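Local coordinates for putative agmatinase (Clostridium difficile, PDB 3LHL), which probably hydrolyses agmatine to putrescine and urea at a manganese centre, at residues A[232-237]-A[271-276]; A[124-129]-A[173-178]; A[79-84]-A[106-111]; A[249-254]-A[258-263]; A[15-20]-A[98-103]. One frame throughout, in Å; residues are numbered along the deposited sequence.

In the fold
All five contacts lie in one arginase-family α/β domain, built round a parallel sheet with helices packed against it. Along the chain, contacts 5 and 3 interleave and share helix 101-111, their centres about 15 Å apart. Contact 2 follows, and contact 4 is nested within the loop closed by contact 1, both of them using helix 258-278 with centres about 24 Å apart. Contacts 2 and 5 have centres about 19 Å apart yet meet at one manganese ion, bound by Asp125 and His98. Contact 4 comes within about 6 Å of contact 5 (nearest atoms). Contacts 1 and 3 join helices away from the metal site; contacts 2 and 5 each carry a metal ligand, and contact 4 lies on a loop nearby.

Contact 1: A[232-237]-A[271-276]; sequences KIIKNS and CLIISD
Neither segment brings a ring to the junction of Ile234 and Ile273; the flat group nearby is the carbonyl of Ile234, with Ser237 N and Ser237 OG both on one face. The hydroxyl, tilted 24° from the carbonyl plane, donates from Ser237 OG to Ile234 O (2.9 Å), so this oxygen has two donors. Across the contact the branched side chains cross at about a right angle, and their methyls press tightly together, Ile234 CG2 to Ile273 CG2 3.4 Å. Ile273, its chi1 of -105° off a staggered position, also lays CG1 alongside Lys235, 3.8 Å from Lys235 CB. The lysine chain then leads away, with Lys235 NZ 5.4 Å from Asp276 OD2, too far for a direct ion pair. Asp276 OD1 bonds instead to Tyr55. Helix 229-235 thus leans on helix 258-278, with Phe185 of helix 185-191 and Ile241 of strand 240-247 touching Ile234, and Leu48 touching Ile273.

Contact 2: A[124-129]-A[173-178]; sequences TDLREE and KHTYME. With MN (manganese (II) ion), chain B.
Apolar contact joins the segments through the methyl of Met177, a selenomethionine in this crystal, which comes up to Thr124 and Leu126. Met177 CE lies 3.7 Å from Thr124 CG2, the two side chains crossing at a slant. The same methyl meets Leu126 tip to tip, with Met177 CE 4.0 Å from Leu126 CD1. Met177 is extended through CB and CG (chi1 179°, chi2 -177°) before turning at the selenium, which brings CE up to both partners. More loosely, Leu126 CD2 faces Thr175 CG2 at 4.4 Å. Phe166 of helix 163-170 and Ile158 of strand 153-158 line the same apolar patch.

No hydrogen bond crosses between the segments. Thr124 OG1 accepts from Leu126 N at 3.2 Å in a nearly straight bond (165°), forming an ST turn; Thr175 OG1 is bonded to Gln155 instead.

Metal coordination comes from the residue in the middle of that turn. Asp125, in a left-handed backbone conformation, takes no part in the apolar contact; its carboxylate binds manganese through Asp125 OD2 at 2.3 Å, with His98, Asp121 and Asp202 completing the protein ligands, and Val140 and Ile141 touch its side chain. Packing and ST turn together probably steady the loop, with the metal ligand set between the two residues that do so, Thr124 and Leu126.

Contact 3: A[79-84]-A[106-111]; sequences QETYKI and KAVHEK
Thr81 packs on Ala107 where consecutive helices flank strand 90-95 of the parallel α/β sheet, helix 70-86 leading into it and helix 101-111 leading out. The two run near-parallel, their segments crossing at -34° with axes 8.5 Å apart, a close approach consistent with the small alanine at the crossing. Starting at the backbone, Thr81 CB is already in contact, 3.5 Å from Ala107 CB. At the branch its two arms part. The methyl, anti to the backbone N (chi1 -50° for the hydroxyl), runs alongside the alanine: Thr81 CG2 is also 3.5 Å from Ala107 CB, a tight fit, and heads toward Val108, whose CG2 is 4.2 Å from Thr81 CG2. The hydroxyl turns back to its own helix, where Thr81 OG1 is hydrogen-bonded to Ile77 O, so a polar group within the buried interface is satisfied without a partner on the opposite helix. Beneath both helices, Pro91 of strand 90-95 touches Thr81 and Val108, and Phe13 of strand 10-15 also touches Thr81. On the other flank Tyr82 brings its backbone rather than its ring to the alanine: Tyr82 N stands 3.5 Å from Ala107 CB, while Tyr82 CB is 4.2 Å from that methyl.

Contact 4: A[249-254]-A[258-263]; sequences LSPDYD and VSTVIA
Asp254 and Ser259 are joined twice through a single carboxylate oxygen. Ser259 OG donates to Asp254 OD2 at 2.5 Å, a short bond on the anti lone pair, away from the other oxygen. Ser259 N donates to the same Asp254 OD2 at 2.9 Å, reaching it from 44° above the carboxylate plane and with a bent N-H line of 140°. Since the serine hydroxyl lies beside its own backbone N (chi1 -68°), one residue can present both donors. That hydroxyl is in turn bonded to Gly213 N, while Asp254 OD1 is bonded to Thr256 OG1, so both carboxylate oxygens are engaged. The loop carrying Asp254 follows strand 240-247 and Glu248, a manganese ligand in a structure of this protein, though not bound to metal here, and winds through a short 3-10 turn at 251-253 before helix 258-278 begins. Pro251 O serves that turn by accepting from Asp254 N, and it also takes a bond from a water, 3.2 Å from Pro251 O. The water is hydrogen-bonded to Thr260 OG1 at 3.0 Å, bridging turn and helix. Leu249 lays its two methyls against the helix: Leu249 CD1 rests on the backbone at Ser259 O (3.6 Å), and Leu249 CD2 makes the apolar contact with Ala263 CB (3.9 Å). Ala30 and Met34 of helix 30-38 touch Leu249 as well.

Contact 5: A[15-20]-A[98-103]; sequences VGFDGT and HLVTLP. With MN (manganese (II) ion), chain B.
Val15 opens the contact by setting CG1 3.6 Å from Val100 CG1, the two side chains running side by side in opposing directions. Gly16 then turns the chain as the centre of an inverse gamma turn. Phe17 follows with its ring carbon CD2 4.0 Å from the same Val100 CG1, an oblique approach, so one valine methyl serves both partners. One face of the Phe17 ring is taken by the returning backbone, Gly19 N lying 3.2 Å above the ring plane over its centre. Asp18 points elsewhere, to Arg28 in a salt bridge. Thr20 closes the run: its CG2 presses on Leu99 CD2 at 3.5 Å, a close-packed pair crossing at about a right angle. At chi1 80° the methyl faces Leu99 while the hydroxyl is bonded to Glu97.

The loop after strand 10-15 and the 3-10 turn before helix 101-111 both lie beside the manganese site of the arginase-type α/β fold. Next to Leu99, His98 turns its side chain away from this apolar layer and binds manganese through His98 ND1 at 2.2 Å, together with Asp121, Asp125 and Asp202. Its other ring nitrogen is hydrogen-bonded to Thr200, and its backbone N to Glu248, which fixes both ring and main chain. Leu99 and Val100 therefore seat the 3-10 turn against the 15-20 loop, while polar bonds and the metal hold the histidine on the far side.

Contact 1: A[232-237]-A[271-276]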
# COMPACT_ATOMS: atom_id res chain seq x y z
N LYS A 232 1.18 -15.64 -1.51
CA LYS A 232 1.20 -16.89 -2.26
C LYS A 232 0.23 -16.77 -3.44
O LYS A 232 0.54 -17.18 -4.56
CB LYS A 232 0.79 -18.06 -1.36
CG LYS A 232 1.09 -19.43 -1.94
CD LYS A 232 0.64 -20.54 -1.00
CE LYS A 232 -0.52 -21.33 -1.60
NZ LYS A 232 -1.71 -20.49 -1.90
N ILE A 233 -0.94 -16.20 -3.18
CA ILE A 233 -1.98 -16.01 -4.19
C ILE A 233 -1.49 -15.13 -5.34
O ILE A 233 -1.77 -15.40 -6.51
CB ILE A 233 -3.23 -15.40 -3.55
CG1 ILE A 233 -3.84 -16.41 -2.57
CG2 ILE A 233 -4.22 -14.98 -4.63
CD1 ILE A 233 -4.90 -15.83 -1.66
N ILE A 234 -0.76 -14.07 -5.00
CA ILE A 234 -0.24 -13.19 -6.02
C ILE A 234 0.86 -13.90 -6.79
O ILE A 234 0.93 -13.82 -8.02
CB ILE A 234 0.32 -11.88 -5.41
CG1 ILE A 234 -0.84 -10.98 -4.99
CG2 ILE A 234 1.24 -11.17 -6.39
CD1 ILE A 234 -0.41 -9.70 -4.32
N LYS A 235 1.73 -14.61 -6.07
CA LYS A 235 2.82 -15.34 -6.71
C LYS A 235 2.33 -16.36 -7.73
O LYS A 235 2.93 -16.50 -8.79
CB LYS A 235 3.67 -16.06 -5.66
CG LYS A 235 4.73 -16.98 -6.27
CD LYS A 235 5.62 -17.60 -5.20
CE LYS A 235 6.66 -18.52 -5.81
NZ LYS A 235 6.06 -19.74 -6.44
N ASN A 236 1.24 -17.06 -7.42
CA ASN A 236 0.71 -18.07 -8.32
C ASN A 236 -0.28 -17.52 -9.35
O ASN A 236 -0.79 -18.27 -10.18
CB ASN A 236 0.03 -19.20 -7.53
CG ASN A 236 0.99 -19.94 -6.61
OD1 ASN A 236 2.15 -20.17 -6.96
ND2 ASN A 236 0.51 -20.32 -5.43
N SER A 237 -0.56 -16.23 -9.30
CA SER A 237 -1.52 -15.65 -10.23
C SER A 237 -0.85 -15.07 -11.47
O SER A 237 0.36 -15.15 -11.63
CB SER A 237 -2.32 -14.54 -9.55
OG SER A 237 -1.56 -13.34 -9.51
N CYS A 271 8.45 -7.56 -2.31
CA CYS A 271 9.55 -7.34 -3.25
C CYS A 271 9.82 -8.65 -3.97
O CYS A 271 9.96 -8.68 -5.19
CB CYS A 271 10.82 -6.89 -2.52
SG CYS A 271 10.82 -5.16 -1.98
N LEU A 272 9.88 -9.74 -3.21
CA LEU A 272 10.12 -11.05 -3.80
C LEU A 272 9.07 -11.37 -4.85
O LEU A 272 9.39 -11.69 -6.00
CB LEU A 272 10.13 -12.11 -2.70
CG LEU A 272 11.34 -12.03 -1.76
CD1 LEU A 272 11.18 -13.01 -0.61
CD2 LEU A 272 12.61 -12.33 -2.56
N ILE A 273 7.81 -11.28 -4.45
CA ILE A 273 6.69 -11.56 -5.35
C ILE A 273 6.74 -10.76 -6.65
O ILE A 273 6.60 -11.32 -7.73
CB ILE A 273 5.35 -11.31 -4.60
CG1 ILE A 273 4.73 -12.65 -4.23
CG2 ILE A 273 4.40 -10.47 -5.44
CD1 ILE A 273 5.65 -13.52 -3.43
N ILE A 274 6.93 -9.46 -6.54
CA ILE A 274 6.98 -8.60 -7.71
C ILE A 274 8.25 -8.85 -8.52
O ILE A 274 8.19 -9.00 -9.75
CB ILE A 274 6.92 -7.10 -7.30
CG1 ILE A 274 5.62 -6.83 -6.53
CG2 ILE A 274 6.96 -6.21 -8.54
CD1 ILE A 274 5.55 -5.45 -5.92
N SER A 275 9.38 -8.93 -7.84
CA SER A 275 10.66 -9.16 -8.52
C SER A 275 10.66 -10.46 -9.31
O SER A 275 11.21 -10.52 -10.41
CB SER A 275 11.80 -9.18 -7.50
OG SER A 275 11.97 -7.91 -6.92
N ASP A 276 10.04 -11.49 -8.76
CA ASP A 276 10.00 -12.78 -9.43
C ASP A 276 9.18 -12.74 -10.71
O ASP A 276 9.56 -13.36 -11.71
CB ASP A 276 9.44 -13.86 -8.50
CG ASP A 276 9.53 -15.25 -9.10
OD1 ASP A 276 10.66 -15.68 -9.40
OD2 ASP A 276 8.49 -15.91 -9.28

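Contact 2: A[124-129]-A[173-178]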
# COMPACT_ATOMS: atom_id res chain seq x y z
N THR A 124 -12.57 2.04 4.85
CA THR A 124 -13.02 2.20 3.47
C THR A 124 -12.26 3.31 2.75
O THR A 124 -11.90 3.17 1.58
CB THR A 124 -14.54 2.55 3.40
OG1 THR A 124 -14.75 3.89 3.86
CG2 THR A 124 -15.36 1.59 4.26
N ASP A 125 -12.01 4.42 3.45
CA ASP A 125 -11.32 5.56 2.86
C ASP A 125 -12.15 6.14 1.71
O ASP A 125 -11.61 6.77 0.80
CB ASP A 125 -9.94 5.15 2.34
CG ASP A 125 -8.93 4.97 3.45
OD1 ASP A 125 -9.25 5.33 4.61
OD2 ASP A 125 -7.81 4.48 3.18
N LEU A 126 -13.46 5.93 1.76
CA LEU A 126 -14.34 6.41 0.71
C LEU A 126 -15.02 7.75 0.99
O LEU A 126 -15.66 8.31 0.10
CB LEU A 126 -15.39 5.35 0.39
CG LEU A 126 -14.92 4.14 -0.42
CD1 LEU A 126 -16.06 3.17 -0.63
CD2 LEU A 126 -14.38 4.62 -1.77
N ARG A 127 -14.89 8.29 2.19
CA ARG A 127 -15.55 9.56 2.45
C ARG A 127 -14.97 10.68 1.58
O ARG A 127 -13.79 10.67 1.24
CB ARG A 127 -15.47 9.93 3.94
CG ARG A 127 -14.10 10.30 4.47
CD ARG A 127 -14.18 10.38 5.99
NE ARG A 127 -14.51 9.07 6.55
CZ ARG A 127 -14.97 8.87 7.78
NH1 ARG A 127 -15.17 9.89 8.60
NH2 ARG A 127 -15.23 7.63 8.18
N GLU A 128 -15.84 11.62 1.21
CA GLU A 128 -15.48 12.74 0.35
C GLU A 128 -14.48 13.69 1.02
O GLU A 128 -13.57 14.20 0.38
CB GLU A 128 -16.75 13.50 -0.05
CG GLU A 128 -16.55 14.68 -1.00
CD GLU A 128 -15.87 14.29 -2.31
OE1 GLU A 128 -16.08 13.15 -2.79
OE2 GLU A 128 -15.15 15.13 -2.87
N GLU A 129 -14.65 13.92 2.32
CA GLU A 129 -13.75 14.80 3.06
C GLU A 129 -13.51 14.28 4.46
O GLU A 129 -14.25 13.45 4.97
CB GLU A 129 -14.33 16.21 3.19
CG GLU A 129 -14.51 16.99 1.91
CD GLU A 129 -14.80 18.46 2.19
OE1 GLU A 129 -15.45 18.76 3.21
OE2 GLU A 129 -14.37 19.32 1.39
N LYS A 173 -22.51 0.03 -5.66
CA LYS A 173 -21.53 -0.76 -6.40
C LYS A 173 -20.44 0.03 -7.12
O LYS A 173 -20.03 -0.33 -8.23
CB LYS A 173 -22.25 -1.64 -7.42
CG LYS A 173 -23.43 -2.41 -6.86
CD LYS A 173 -24.00 -3.39 -7.87
CE LYS A 173 -25.18 -4.17 -7.30
NZ LYS A 173 -25.69 -5.20 -8.25
N HIS A 174 -19.94 1.10 -6.51
CA HIS A 174 -18.90 1.89 -7.14
C HIS A 174 -17.53 1.22 -7.00
O HIS A 174 -16.58 1.57 -7.71
CB HIS A 174 -18.89 3.30 -6.55
CG HIS A 174 -20.09 4.12 -6.94
ND1 HIS A 174 -20.39 4.43 -8.25
CD2 HIS A 174 -21.06 4.68 -6.19
CE1 HIS A 174 -21.49 5.14 -8.29
NE2 HIS A 174 -21.93 5.31 -7.05
N THR A 175 -17.43 0.26 -6.09
CA THR A 175 -16.19 -0.48 -5.88
C THR A 175 -16.57 -1.87 -5.40
O THR A 175 -17.70 -2.10 -4.97
CB THR A 175 -15.30 0.13 -4.77
OG1 THR A 175 -15.84 -0.21 -3.48
CG2 THR A 175 -15.22 1.65 -4.89
N TYR A 176 -15.63 -2.81 -5.50
CA TYR A 176 -15.88 -4.15 -5.00
C TYR A 176 -15.29 -4.12 -3.60
O TYR A 176 -14.17 -3.64 -3.40
CB TYR A 176 -15.14 -5.21 -5.82
CG TYR A 176 -15.13 -6.53 -5.10
CD1 TYR A 176 -16.23 -7.38 -5.15
CD2 TYR A 176 -14.04 -6.90 -4.31
CE1 TYR A 176 -16.26 -8.57 -4.43
CE2 TYR A 176 -14.05 -8.08 -3.57
CZ TYR A 176 -15.17 -8.91 -3.64
OH TYR A 176 -15.19 -10.09 -2.92
N MSE A 177 -16.04 -4.62 -2.63
CA MSE A 177 -15.55 -4.61 -1.26
C MSE A 177 -15.86 -5.86 -0.47
O MSE A 177 -17.01 -6.28 -0.38
CB MSE A 177 -16.13 -3.40 -0.52
CG MSE A 177 -15.71 -3.30 0.94
SE MSE A 177 -16.54 -1.82 1.86
CE MSE A 177 -15.53 -0.37 1.08
N GLU A 178 -14.83 -6.47 0.11
CA GLU A 178 -15.06 -7.64 0.94
C GLU A 178 -14.96 -7.10 2.36
O GLU A 178 -13.90 -6.62 2.79
CB GLU A 178 -14.01 -8.73 0.73
CG GLU A 178 -14.47 -10.06 1.34
CD GLU A 178 -13.34 -11.03 1.63
OE1 GLU A 178 -12.45 -11.18 0.77
OE2 GLU A 178 -13.36 -11.64 2.72
MN MN B . -6.08 3.64 4.52

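Contact 3: A[79-84]-A[106-111]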
# COMPACT_ATOMS: atom_id res chain seq x y z
N GLN A 79 6.25 13.39 -8.85
CA GLN A 79 7.47 13.50 -9.64
C GLN A 79 8.36 12.27 -9.55
O GLN A 79 8.76 11.72 -10.57
CB GLN A 79 8.27 14.73 -9.22
CG GLN A 79 7.65 16.04 -9.63
CD GLN A 79 7.43 16.13 -11.12
OE1 GLN A 79 6.31 15.97 -11.61
NE2 GLN A 79 8.51 16.35 -11.87
N GLU A 80 8.67 11.84 -8.32
CA GLU A 80 9.53 10.68 -8.11
C GLU A 80 8.93 9.44 -8.77
O GLU A 80 9.63 8.71 -9.48
CB GLU A 80 9.73 10.43 -6.61
CG GLU A 80 10.70 9.29 -6.29
CD GLU A 80 12.08 9.48 -6.90
OE1 GLU A 80 12.70 10.54 -6.64
OE2 GLU A 80 12.55 8.58 -7.64
N THR A 81 7.64 9.21 -8.54
CA THR A 81 6.96 8.05 -9.10
C THR A 81 6.99 8.09 -10.62
O THR A 81 7.33 7.10 -11.26
CB THR A 81 5.48 7.99 -8.64
OG1 THR A 81 5.41 8.14 -7.22
CG2 THR A 81 4.84 6.66 -9.02
N TYR A 82 6.65 9.25 -11.20
CA TYR A 82 6.63 9.41 -12.65
C TYR A 82 7.94 9.01 -13.31
O TYR A 82 7.95 8.28 -14.30
CB TYR A 82 6.29 10.85 -13.04
CG TYR A 82 6.41 11.07 -14.53
CD1 TYR A 82 5.55 10.43 -15.42
CD2 TYR A 82 7.46 11.82 -15.06
CE1 TYR A 82 5.73 10.52 -16.80
CE2 TYR A 82 7.65 11.92 -16.44
CZ TYR A 82 6.79 11.27 -17.30
OH TYR A 82 6.99 11.33 -18.66
N LYS A 83 9.05 9.50 -12.78
CA LYS A 83 10.34 9.16 -13.35
C LYS A 83 10.56 7.65 -13.34
O LYS A 83 11.07 7.08 -14.31
CB LYS A 83 11.45 9.88 -12.60
CG LYS A 83 11.37 11.39 -12.73
CD LYS A 83 12.27 12.10 -11.73
CE LYS A 83 12.02 13.60 -11.75
NZ LYS A 83 12.75 14.31 -10.66
N ILE A 84 10.15 6.99 -12.26
CA ILE A 84 10.32 5.54 -12.17
C ILE A 84 9.44 4.85 -13.22
O ILE A 84 9.90 3.97 -13.94
CB ILE A 84 9.93 5.02 -10.76
CG1 ILE A 84 10.89 5.61 -9.72
CG2 ILE A 84 9.99 3.49 -10.74
CD1 ILE A 84 10.48 5.35 -8.29
N LYS A 106 -1.53 8.24 -9.49
CA LYS A 106 -1.68 9.08 -10.66
C LYS A 106 -0.53 8.90 -11.64
O LYS A 106 -0.74 8.73 -12.84
CB LYS A 106 -1.81 10.55 -10.27
CG LYS A 106 -3.19 10.91 -9.72
CD LYS A 106 -3.28 12.38 -9.32
CE LYS A 106 -4.66 12.71 -8.79
NZ LYS A 106 -4.79 14.14 -8.40
N ALA A 107 0.70 8.92 -11.12
CA ALA A 107 1.88 8.75 -11.96
C ALA A 107 1.82 7.42 -12.70
O ALA A 107 2.23 7.32 -13.86
CB ALA A 107 3.15 8.84 -11.11
N VAL A 108 1.30 6.39 -12.04
CA VAL A 108 1.19 5.07 -12.65
C VAL A 108 0.05 5.06 -13.66
O VAL A 108 0.19 4.55 -14.78
CB VAL A 108 0.94 3.97 -11.60
CG1 VAL A 108 0.80 2.62 -12.28
CG2 VAL A 108 2.08 3.94 -10.58
N HIS A 109 -1.09 5.64 -13.27
CA HIS A 109 -2.26 5.69 -14.13
C HIS A 109 -1.99 6.46 -15.42
O HIS A 109 -2.60 6.19 -16.46
CB HIS A 109 -3.44 6.31 -13.38
CG HIS A 109 -4.70 6.40 -14.19
ND1 HIS A 109 -5.15 7.59 -14.73
CD2 HIS A 109 -5.57 5.45 -14.59
CE1 HIS A 109 -6.24 7.36 -15.43
NE2 HIS A 109 -6.52 6.07 -15.36
N GLU A 110 -1.08 7.43 -15.36
CA GLU A 110 -0.72 8.23 -16.54
C GLU A 110 -0.30 7.33 -17.69
O GLU A 110 -0.62 7.60 -18.85
CB GLU A 110 0.43 9.19 -16.21
CG GLU A 110 0.11 10.22 -15.14
CD GLU A 110 -1.02 11.15 -15.55
OE1 GLU A 110 -2.09 10.65 -15.96
OE2 GLU A 110 -0.84 12.39 -15.46
N LYS A 111 0.43 6.27 -17.38
CA LYS A 111 0.89 5.35 -18.41
C LYS A 111 -0.08 4.19 -18.63
O LYS A 111 -0.36 3.81 -19.77
CB LYS A 111 2.27 4.79 -18.05
CG LYS A 111 2.74 3.70 -19.00
CD LYS A 111 4.02 3.04 -18.51
CE LYS A 111 4.39 1.86 -19.39
NZ LYS A 111 5.61 1.19 -18.90

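Contact 4: A[249-254]-A[258-263]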
# COMPACT_ATOMS: atom_id res chain seq x y z
N LEU A 249 2.20 2.60 8.79
CA LEU A 249 2.99 2.04 9.88
C LEU A 249 3.40 3.26 10.70
O LEU A 249 4.04 4.18 10.17
CB LEU A 249 4.26 1.35 9.39
CG LEU A 249 5.31 1.19 10.51
CD1 LEU A 249 4.87 0.09 11.50
CD2 LEU A 249 6.67 0.85 9.93
N SER A 250 3.00 3.29 11.96
CA SER A 250 3.34 4.39 12.86
C SER A 250 4.00 3.70 14.05
O SER A 250 3.35 3.35 15.02
CB SER A 250 2.07 5.13 13.29
OG SER A 250 2.40 6.37 13.87
N PRO A 251 5.33 3.51 13.96
CA PRO A 251 6.26 2.87 14.91
C PRO A 251 6.06 3.09 16.40
O PRO A 251 5.80 2.14 17.14
CB PRO A 251 7.63 3.37 14.44
CG PRO A 251 7.44 3.54 12.99
CD PRO A 251 6.08 4.20 12.90
N ASP A 252 6.21 4.33 16.83
CA ASP A 252 6.11 4.65 18.25
C ASP A 252 4.86 4.16 18.97
O ASP A 252 4.90 3.96 20.18
CB ASP A 252 6.26 6.16 18.45
CG ASP A 252 7.54 6.69 17.84
OD1 ASP A 252 8.57 5.99 17.92
OD2 ASP A 252 7.52 7.82 17.29
N TYR A 253 3.77 3.95 18.25
CA TYR A 253 2.55 3.49 18.92
C TYR A 253 2.62 2.03 19.35
O TYR A 253 1.78 1.57 20.12
CB TYR A 253 1.32 3.75 18.04
CG TYR A 253 1.05 5.23 17.87
CD1 TYR A 253 0.99 6.08 18.97
CD2 TYR A 253 0.87 5.78 16.60
CE1 TYR A 253 0.76 7.46 18.82
CE2 TYR A 253 0.63 7.14 16.43
CZ TYR A 253 0.58 7.98 17.54
OH TYR A 253 0.37 9.33 17.37
N ASP A 254 3.61 1.30 18.84
CA ASP A 254 3.80 -0.10 19.23
C ASP A 254 5.12 -0.15 19.98
O ASP A 254 6.18 -0.31 19.38
CB ASP A 254 3.88 -1.03 18.01
CG ASP A 254 3.99 -2.49 18.41
OD1 ASP A 254 4.24 -2.77 19.61
OD2 ASP A 254 3.84 -3.37 17.53
N VAL A 258 7.22 -4.71 17.44
CA VAL A 258 6.84 -5.76 16.50
C VAL A 258 6.18 -5.26 15.21
O VAL A 258 6.38 -5.86 14.15
CB VAL A 258 5.94 -6.80 17.19
CG1 VAL A 258 5.32 -7.75 16.16
CG2 VAL A 258 6.79 -7.61 18.20
N SER A 259 5.43 -4.17 15.28
CA SER A 259 4.78 -3.62 14.09
C SER A 259 5.80 -3.30 13.00
O SER A 259 5.52 -3.48 11.82
CB SER A 259 4.02 -2.34 14.45
OG SER A 259 2.92 -2.62 15.29
N THR A 260 6.97 -2.84 13.40
CA THR A 260 8.03 -2.50 12.46
C THR A 260 8.56 -3.78 11.80
O THR A 260 8.81 -3.81 10.59
CB THR A 260 9.18 -1.77 13.18
OG1 THR A 260 8.68 -0.57 13.78
CG2 THR A 260 10.31 -1.42 12.20
N VAL A 261 8.71 -4.82 12.60
CA VAL A 261 9.21 -6.09 12.11
C VAL A 261 8.21 -6.65 11.10
O VAL A 261 8.60 -7.17 10.06
CB VAL A 261 9.39 -7.09 13.27
CG1 VAL A 261 9.89 -8.42 12.75
CG2 VAL A 261 10.36 -6.52 14.30
N ILE A 262 6.93 -6.52 11.41
CA ILE A 262 5.88 -7.00 10.52
C ILE A 262 5.95 -6.27 9.18
O ILE A 262 5.85 -6.89 8.12
CB ILE A 262 4.49 -6.79 11.14
CG1 ILE A 262 4.37 -7.62 12.43
CG2 ILE A 262 3.41 -7.14 10.14
CD1 ILE A 262 3.03 -7.48 13.16
N ALA A 263 6.13 -4.96 9.23
CA ALA A 263 6.21 -4.16 8.01
C ALA A 263 7.43 -4.58 7.19
O ALA A 263 7.38 -4.63 5.96
CB ALA A 263 6.31 -2.67 8.36
O HOH W 1 6.63 -0.70 15.95

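Contact 5: A[15-20]-A[98-103]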
# COMPACT_ATOMS: atom_id res chain seq x y z
N VAL A 15 8.55 7.56 1.94
CA VAL A 15 7.89 8.86 1.96
C VAL A 15 7.40 9.09 3.38
O VAL A 15 6.29 8.67 3.73
CB VAL A 15 6.67 8.90 1.01
CG1 VAL A 15 5.99 10.26 1.10
CG2 VAL A 15 7.11 8.63 -0.43
N GLY A 16 8.24 9.72 4.19
CA GLY A 16 7.89 9.99 5.57
C GLY A 16 7.02 11.23 5.68
O GLY A 16 7.48 12.30 6.08
N PHE A 17 5.75 11.07 5.32
CA PHE A 17 4.79 12.16 5.36
C PHE A 17 3.50 11.77 6.07
O PHE A 17 2.94 10.70 5.81
CB PHE A 17 4.46 12.60 3.92
CG PHE A 17 3.32 13.57 3.83
CD1 PHE A 17 3.50 14.91 4.13
CD2 PHE A 17 2.05 13.14 3.44
CE1 PHE A 17 2.45 15.81 4.05
CE2 PHE A 17 0.99 14.03 3.36
CZ PHE A 17 1.19 15.38 3.66
N ASP A 18 3.03 12.63 6.97
CA ASP A 18 1.76 12.40 7.66
C ASP A 18 1.06 13.74 7.87
O ASP A 18 0.30 13.92 8.82
CB ASP A 18 1.96 11.69 9.01
CG ASP A 18 2.97 12.38 9.91
OD1 ASP A 18 3.01 13.62 9.96
OD2 ASP A 18 3.72 11.65 10.60
N GLY A 19 1.31 14.66 6.94
CA GLY A 19 0.74 15.99 7.00
C GLY A 19 -0.76 16.16 7.18
O GLY A 19 -1.19 17.20 7.69
N THR A 20 -1.58 15.18 6.78
CA THR A 20 -3.02 15.33 6.96
C THR A 20 -3.56 14.53 8.13
O THR A 20 -4.78 14.40 8.29
CB THR A 20 -3.81 14.96 5.68
OG1 THR A 20 -3.93 13.54 5.57
CG2 THR A 20 -3.10 15.50 4.43
N HIS A 98 -1.82 7.23 4.23
CA HIS A 98 -2.34 6.69 2.98
C HIS A 98 -2.49 7.70 1.84
O HIS A 98 -2.60 7.31 0.68
CB HIS A 98 -3.67 5.99 3.25
CG HIS A 98 -3.89 4.78 2.40
ND1 HIS A 98 -4.85 3.84 2.68
CD2 HIS A 98 -3.28 4.37 1.26
CE1 HIS A 98 -4.82 2.89 1.76
NE2 HIS A 98 -3.88 3.19 0.89
N LEU A 99 -2.48 8.99 2.14
CA LEU A 99 -2.64 9.97 1.07
C LEU A 99 -1.51 9.91 0.03
O LEU A 99 -1.74 10.22 -1.13
CB LEU A 99 -2.75 11.38 1.65
CG LEU A 99 -3.05 12.50 0.65
CD1 LEU A 99 -4.33 12.21 -0.13
CD2 LEU A 99 -3.17 13.82 1.40
N VAL A 100 -0.31 9.49 0.45
CA VAL A 100 0.82 9.41 -0.48
C VAL A 100 0.51 8.54 -1.69
O VAL A 100 1.15 8.65 -2.74
CB VAL A 100 2.11 8.85 0.20
CG1 VAL A 100 2.48 9.70 1.41
CG2 VAL A 100 1.92 7.40 0.58
N THR A 101 -0.47 7.66 -1.54
CA THR A 101 -0.88 6.76 -2.61
C THR A 101 -1.54 7.49 -3.79
O THR A 101 -1.43 7.05 -4.93
CB THR A 101 -1.86 5.70 -2.06
OG1 THR A 101 -1.17 4.84 -1.15
CG2 THR A 101 -2.46 4.87 -3.19
N LEU A 102 -2.22 8.61 -3.52
CA LEU A 102 -2.90 9.34 -4.58
C LEU A 102 -1.97 9.80 -5.70
O LEU A 102 -2.17 9.43 -6.86
CB LEU A 102 -3.68 10.53 -4.00
CG LEU A 102 -4.44 11.45 -4.96
CD1 LEU A 102 -5.30 10.64 -5.94
CD2 LEU A 102 -5.30 12.41 -4.15
N PRO A 103 -0.94 10.60 -5.38
CA PRO A 103 -0.03 11.05 -6.44
C PRO A 103 0.73 9.90 -7.09
O PRO A 103 0.99 9.92 -8.29
CB PRO A 103 0.90 12.03 -5.71
CG PRO A 103 0.88 11.54 -4.29
CD PRO A 103 -0.58 11.20 -4.09
MN MN B . -6.08 3.64 4.52